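Local coordinates for protein Ulp1-like SUMO protease (Chaetomium thermophilum, PDB 6DG4) that probably cleaves SUMO from modified proteins, this chain being the catalytic domain of a Ulp1-like C48 cysteine protease, at residues I65-N77 / Q85-W97. Sequence-based numbering, arbitrary orientation.
Sequences IIGAIFYIADYVN and QEPKCTAFTSFFW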
loop_
_atom_site.group_PDB
_atom_site.type_symbol
_atom_site.label_atom_id
_atom_site.label_comp_id
_atom_site.label_asym_id
_atom_site.label_seq_id
_atom_site.Cartn_x
_atom_site.Cartn_y
_atom_site.Cartn_z
ATOM N N ILE A 65 6.921 0.628 -5.023
ATOM C CA ILE A 65 5.684 0.952 -4.313
ATOM C C ILE A 65 4.646 -0.144 -4.512
ATOM O O ILE A 65 4.053 -0.646 -3.549
ATOM C CB ILE A 65 5.153 2.333 -4.742
ATOM C CG1 ILE A 65 6.101 3.430 -4.248
ATOM C CG2 ILE A 65 3.752 2.552 -4.192
ATOM C CD1 ILE A 65 5.895 4.774 -4.898
ATOM N N ILE A 66 4.401 -0.522 -5.766
ATOM C CA ILE A 66 3.415 -1.559 -6.038
ATOM C C ILE A 66 3.891 -2.898 -5.496
ATOM O O ILE A 66 3.104 -3.675 -4.942
ATOM C CB ILE A 66 3.104 -1.613 -7.546
ATOM C CG1 ILE A 66 2.623 -0.243 -8.050
ATOM C CG2 ILE A 66 2.097 -2.720 -7.843
ATOM C CD1 ILE A 66 1.459 0.351 -7.297
ATOM N N GLY A 67 5.185 -3.193 -5.635
ATOM C CA GLY A 67 5.707 -4.433 -5.089
ATOM C C GLY A 67 5.461 -4.546 -3.599
ATOM O O GLY A 67 4.990 -5.574 -3.105
ATOM N N ALA A 68 5.765 -3.478 -2.863
ATOM C CA ALA A 68 5.592 -3.510 -1.418
ATOM C C ALA A 68 4.129 -3.670 -1.039
ATOM O O ALA A 68 3.793 -4.458 -0.148
ATOM C CB ALA A 68 6.153 -2.231 -0.804
ATOM N N ILE A 69 3.242 -2.930 -1.702
ATOM C CA ILE A 69 1.832 -2.968 -1.331
ATOM C C ILE A 69 1.215 -4.320 -1.668
ATOM O O ILE A 69 0.387 -4.836 -0.907
ATOM C CB ILE A 69 1.089 -1.767 -1.945
ATOM C CG1 ILE A 69 1.611 -0.479 -1.290
ATOM C CG2 ILE A 69 -0.389 -1.899 -1.740
ATOM C CD1 ILE A 69 1.150 0.806 -1.939
ATOM N N PHE A 70 1.617 -4.936 -2.785
ATOM C CA PHE A 70 1.146 -6.287 -3.081
ATOM C C PHE A 70 1.566 -7.268 -1.988
ATOM O O PHE A 70 0.805 -8.177 -1.637
ATOM C CB PHE A 70 1.656 -6.745 -4.452
ATOM C CG PHE A 70 0.726 -6.409 -5.595
ATOM C CD1 PHE A 70 0.171 -5.145 -5.726
ATOM C CD2 PHE A 70 0.423 -7.361 -6.550
ATOM C CE1 PHE A 70 -0.694 -4.848 -6.777
ATOM C CE2 PHE A 70 -0.427 -7.070 -7.594
ATOM C CZ PHE A 70 -0.979 -5.807 -7.714
ATOM N N TYR A 71 2.767 -7.094 -1.426
ATOM C CA TYR A 71 3.201 -7.970 -0.340
ATOM C C TYR A 71 2.382 -7.759 0.931
ATOM O O TYR A 71 2.173 -8.719 1.682
ATOM C CB TYR A 71 4.693 -7.789 -0.046
ATOM C CG TYR A 71 5.631 -8.533 -0.987
ATOM C CD1 TYR A 71 5.396 -9.852 -1.341
ATOM C CD2 TYR A 71 6.761 -7.917 -1.504
ATOM C CE1 TYR A 71 6.245 -10.535 -2.183
ATOM C CE2 TYR A 71 7.624 -8.600 -2.356
ATOM C CZ TYR A 71 7.355 -9.911 -2.692
ATOM O OH TYR A 71 8.200 -10.599 -3.538
ATOM N N ILE A 72 1.925 -6.526 1.199
ATOM C CA ILE A 72 1.033 -6.290 2.334
ATOM C C ILE A 72 -0.232 -7.117 2.171
ATOM O O ILE A 72 -0.658 -7.839 3.081
ATOM C CB ILE A 72 0.684 -4.794 2.453
ATOM C CG1 ILE A 72 1.935 -3.940 2.635
ATOM C CG2 ILE A 72 -0.288 -4.560 3.609
ATOM C CD1 ILE A 72 1.662 -2.447 2.532
ATOM N N ALA A 73 -0.866 -6.992 1.006
ATOM C CA ALA A 73 -2.105 -7.713 0.762
ATOM C C ALA A 73 -1.890 -9.211 0.880
ATOM O O ALA A 73 -2.712 -9.921 1.469
ATOM C CB ALA A 73 -2.650 -7.357 -0.618
ATOM N N ASP A 74 -0.783 -9.713 0.337
ATOM C CA ASP A 74 -0.545 -11.149 0.384
ATOM C C ASP A 74 -0.310 -11.633 1.811
ATOM O O ASP A 74 -0.723 -12.745 2.166
ATOM C CB ASP A 74 0.625 -11.523 -0.516
ATOM C CG ASP A 74 0.627 -12.984 -0.854
ATOM O OD1 ASP A 74 -0.368 -13.458 -1.441
ATOM O OD2 ASP A 74 1.612 -13.658 -0.519
ATOM N N TYR A 75 0.349 -10.822 2.646
ATOM C CA TYR A 75 0.472 -11.177 4.055
ATOM C C TYR A 75 -0.907 -11.408 4.672
ATOM O O TYR A 75 -1.144 -12.418 5.342
ATOM C CB TYR A 75 1.251 -10.116 4.857
ATOM C CG TYR A 75 1.076 -10.392 6.327
ATOM C CD1 TYR A 75 1.871 -11.323 6.985
ATOM C CD2 TYR A 75 0.046 -9.793 7.037
ATOM C CE1 TYR A 75 1.647 -11.626 8.318
ATOM C CE2 TYR A 75 -0.177 -10.081 8.360
ATOM C CZ TYR A 75 0.614 -10.997 8.993
ATOM O OH TYR A 75 0.352 -11.280 10.309
ATOM N N VAL A 76 -1.829 -10.465 4.463
ATOM C CA VAL A 76 -3.141 -10.567 5.093
ATOM C C VAL A 76 -3.888 -11.788 4.577
ATOM O O VAL A 76 -4.496 -12.538 5.351
ATOM C CB VAL A 76 -3.945 -9.270 4.879
ATOM C CG1 VAL A 76 -5.366 -9.449 5.386
ATOM C CG2 VAL A 76 -3.272 -8.088 5.583
ATOM N N ASN A 77 -3.853 -12.011 3.263
ATOM C CA ASN A 77 -4.616 -13.108 2.686
ATOM C C ASN A 77 -4.078 -14.450 3.148
ATOM O O ASN A 77 -4.850 -15.377 3.416
ATOM C CB ASN A 77 -4.593 -13.002 1.167
ATOM C CG ASN A 77 -5.366 -11.807 0.671
ATOM O OD1 ASN A 77 -6.326 -11.373 1.308
ATOM N ND2 ASN A 77 -4.952 -11.260 -0.460
ATOM N N GLN A 85 -9.406 -16.030 -5.125
ATOM C CA GLN A 85 -10.329 -15.107 -5.769
ATOM C C GLN A 85 -11.277 -14.436 -4.786
ATOM O O GLN A 85 -12.159 -13.687 -5.213
ATOM C CB GLN A 85 -11.096 -15.819 -6.883
ATOM C CG GLN A 85 -10.171 -16.351 -7.964
ATOM C CD GLN A 85 -10.873 -16.598 -9.280
ATOM O OE1 GLN A 85 -11.778 -17.427 -9.371
ATOM N NE2 GLN A 85 -10.459 -15.873 -10.314
ATOM N N GLU A 86 -11.096 -14.661 -3.485
ATOM C CA GLU A 86 -11.889 -14.007 -2.442
ATOM C C GLU A 86 -10.938 -13.420 -1.409
ATOM O O GLU A 86 -10.905 -13.850 -0.247
ATOM C CB GLU A 86 -12.890 -14.981 -1.819
ATOM C CG GLU A 86 -13.898 -15.498 -2.841
ATOM C CD GLU A 86 -14.898 -16.492 -2.275
ATOM O OE1 GLU A 86 -14.991 -16.639 -1.040
ATOM O OE2 GLU A 86 -15.609 -17.124 -3.077
ATOM N N PRO A 87 -10.141 -12.432 -1.801
ATOM C CA PRO A 87 -9.175 -11.860 -0.865
ATOM C C PRO A 87 -9.842 -11.110 0.272
ATOM O O PRO A 87 -10.934 -10.553 0.134
ATOM C CB PRO A 87 -8.379 -10.881 -1.739
ATOM C CG PRO A 87 -9.323 -10.514 -2.821
ATOM C CD PRO A 87 -10.059 -11.787 -3.123
ATOM N N LYS A 88 -9.134 -11.067 1.399
ATOM C CA LYS A 88 -9.489 -10.148 2.473
ATOM C C LYS A 88 -8.792 -8.801 2.335
ATOM O O LYS A 88 -9.323 -7.787 2.802
ATOM C CB LYS A 88 -9.181 -10.775 3.831
ATOM C CG LYS A 88 -10.200 -11.840 4.235
ATOM C CD LYS A 88 -11.581 -11.230 4.471
ATOM C CE LYS A 88 -12.607 -12.258 4.885
ATOM N NZ LYS A 88 -13.928 -11.608 5.139
ATOM N N CYS A 89 -7.630 -8.764 1.689
ATOM C CA CYS A 89 -6.946 -7.519 1.371
ATOM C C CYS A 89 -6.495 -7.610 -0.075
ATOM O O CYS A 89 -5.910 -8.620 -0.479
ATOM C CB CYS A 89 -5.734 -7.302 2.275
ATOM S SG CYS A 89 -4.910 -5.694 2.065
ATOM N N THR A 90 -6.787 -6.585 -0.861
ATOM C CA THR A 90 -6.352 -6.594 -2.246
ATOM C C THR A 90 -5.790 -5.232 -2.616
ATOM O O THR A 90 -6.075 -4.216 -1.981
ATOM C CB THR A 90 -7.467 -7.054 -3.193
ATOM O OG1 THR A 90 -6.909 -7.236 -4.498
ATOM C CG2 THR A 90 -8.593 -6.044 -3.252
ATOM N N ALA A 91 -4.957 -5.234 -3.649
ATOM C CA ALA A 91 -4.220 -4.048 -4.036
ATOM C C ALA A 91 -4.272 -3.895 -5.544
ATOM O O ALA A 91 -4.385 -4.875 -6.286
ATOM C CB ALA A 91 -2.755 -4.138 -3.610
ATOM N N PHE A 92 -4.151 -2.652 -5.981
ATOM C CA PHE A 92 -4.123 -2.311 -7.390
ATOM C C PHE A 92 -2.738 -1.833 -7.797
ATOM O O PHE A 92 -1.925 -1.400 -6.971
ATOM C CB PHE A 92 -5.167 -1.239 -7.692
ATOM C CG PHE A 92 -6.564 -1.764 -7.708
ATOM C CD1 PHE A 92 -7.283 -1.891 -6.539
ATOM C CD2 PHE A 92 -7.151 -2.165 -8.893
ATOM C CE1 PHE A 92 -8.572 -2.385 -6.552
ATOM C CE2 PHE A 92 -8.439 -2.657 -8.908
ATOM C CZ PHE A 92 -9.144 -2.767 -7.732
ATOM N N THR A 93 -2.479 -1.941 -9.098
ATOM C CA THR A 93 -1.229 -1.483 -9.667
ATOM C C THR A 93 -1.292 0.016 -9.955
ATOM O O THR A 93 -2.322 0.677 -9.779
ATOM C CB THR A 93 -0.919 -2.224 -10.969
ATOM O OG1 THR A 93 -1.806 -1.762 -11.999
ATOM C CG2 THR A 93 -1.057 -3.739 -10.779
ATOM N N SER A 94 -0.172 0.544 -10.450
ATOM C CA SER A 94 -0.082 1.951 -10.811
ATOM C C SER A 94 -0.925 2.296 -12.030
ATOM O O SER A 94 -1.093 3.482 -12.333
ATOM C CB SER A 94 1.381 2.333 -11.065
ATOM O OG SER A 94 1.858 1.820 -12.300
ATOM N N PHE A 95 -1.451 1.299 -12.734
ATOM C CA PHE A 95 -2.291 1.561 -13.891
ATOM C C PHE A 95 -3.734 1.835 -13.511
ATOM O O PHE A 95 -4.487 2.350 -14.343
ATOM C CB PHE A 95 -2.216 0.380 -14.860
ATOM C CG PHE A 95 -0.861 0.214 -15.492
ATOM C CD1 PHE A 95 -0.546 0.896 -16.649
ATOM C CD2 PHE A 95 0.105 -0.592 -14.912
ATOM C CE1 PHE A 95 0.698 0.764 -17.230
ATOM C CE2 PHE A 95 1.354 -0.728 -15.490
ATOM C CZ PHE A 95 1.649 -0.046 -16.648
ATOM N N PHE A 96 -4.142 1.532 -12.279
ATOM C CA PHE A 96 -5.560 1.620 -11.965
ATOM C C PHE A 96 -6.037 3.066 -11.900
ATOM O O PHE A 96 -7.011 3.435 -12.562
ATOM C CB PHE A 96 -5.896 0.888 -10.674
ATOM C CG PHE A 96 -7.351 0.924 -10.353
ATOM C CD1 PHE A 96 -8.237 0.133 -11.048
ATOM C CD2 PHE A 96 -7.842 1.777 -9.390
ATOM C CE1 PHE A 96 -9.581 0.170 -10.773
ATOM C CE2 PHE A 96 -9.193 1.825 -9.116
ATOM C CZ PHE A 96 -10.061 1.015 -9.803
ATOM N N TRP A 97 -5.384 3.899 -11.101
ATOM C CA TRP A 97 -5.868 5.272 -10.962
ATOM C C TRP A 97 -5.907 6.000 -12.299
ATOM O O TRP A 97 -6.924 6.651 -12.592
ATOM C CB TRP A 97 -5.066 6.024 -9.898
ATOM C CG TRP A 97 -5.651 7.365 -9.579
ATOM C CD1 TRP A 97 -5.145 8.579 -9.927
ATOM C CD2 TRP A 97 -6.862 7.626 -8.860
ATOM N NE1 TRP A 97 -5.960 9.582 -9.467
ATOM C CE2 TRP A 97 -7.022 9.024 -8.805
ATOM C CE3 TRP A 97 -7.830 6.813 -8.260
ATOM C CZ2 TRP A 97 -8.110 9.629 -8.175
ATOM C CZ3 TRP A 97 -8.908 7.419 -7.625
ATOM C CH2 TRP A 97 -9.035 8.809 -7.587
#
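Asn77 grips the backbone at the start of strand 89-91 through both ends of its amide. Asn77 OD1 accepts from Cys89 N at 2.9 Å, nearly straight, and from Lys88 N in a more bent bond. Asn77 ND2 donates to Cys89 O at 2.8 Å. Asparagine suits the place because one short, flat group offers both acceptor and donor; with CG anti to its carbonyl carbon (chi1 -68°), the amide swings from the helix flank to the strand. A leucine here would probably leave both backbone N-H groups and Cys89 O without these mates. Ala73 is small enough to bring its CA within 4.9 Å of Cys89 CA, and Cys89 SG lies against it; Val76 CB packs on Cys89 CB. Ala91 CB points at the helix and touches both Ile69 CG2 and Phe70 CD1. The Phe70 ring edge (CE1) lies against Phe92 O, a buried carbonyl without a hydrogen-bond partner, while the long Ile66 branch lays CD1 over the Thr93-Ser94 backbone. Behind, backbone hydrogen bonds from Lys88, Thr90 and Phe92 join the strand parallel to strand 127-134; Ile72 meets helix 202-215. A helix thus packs nearly antiparallel (161°) on an edge strand of the central mixed sheet in the Ulp1 cysteine-protease domain, a distant relative of papain.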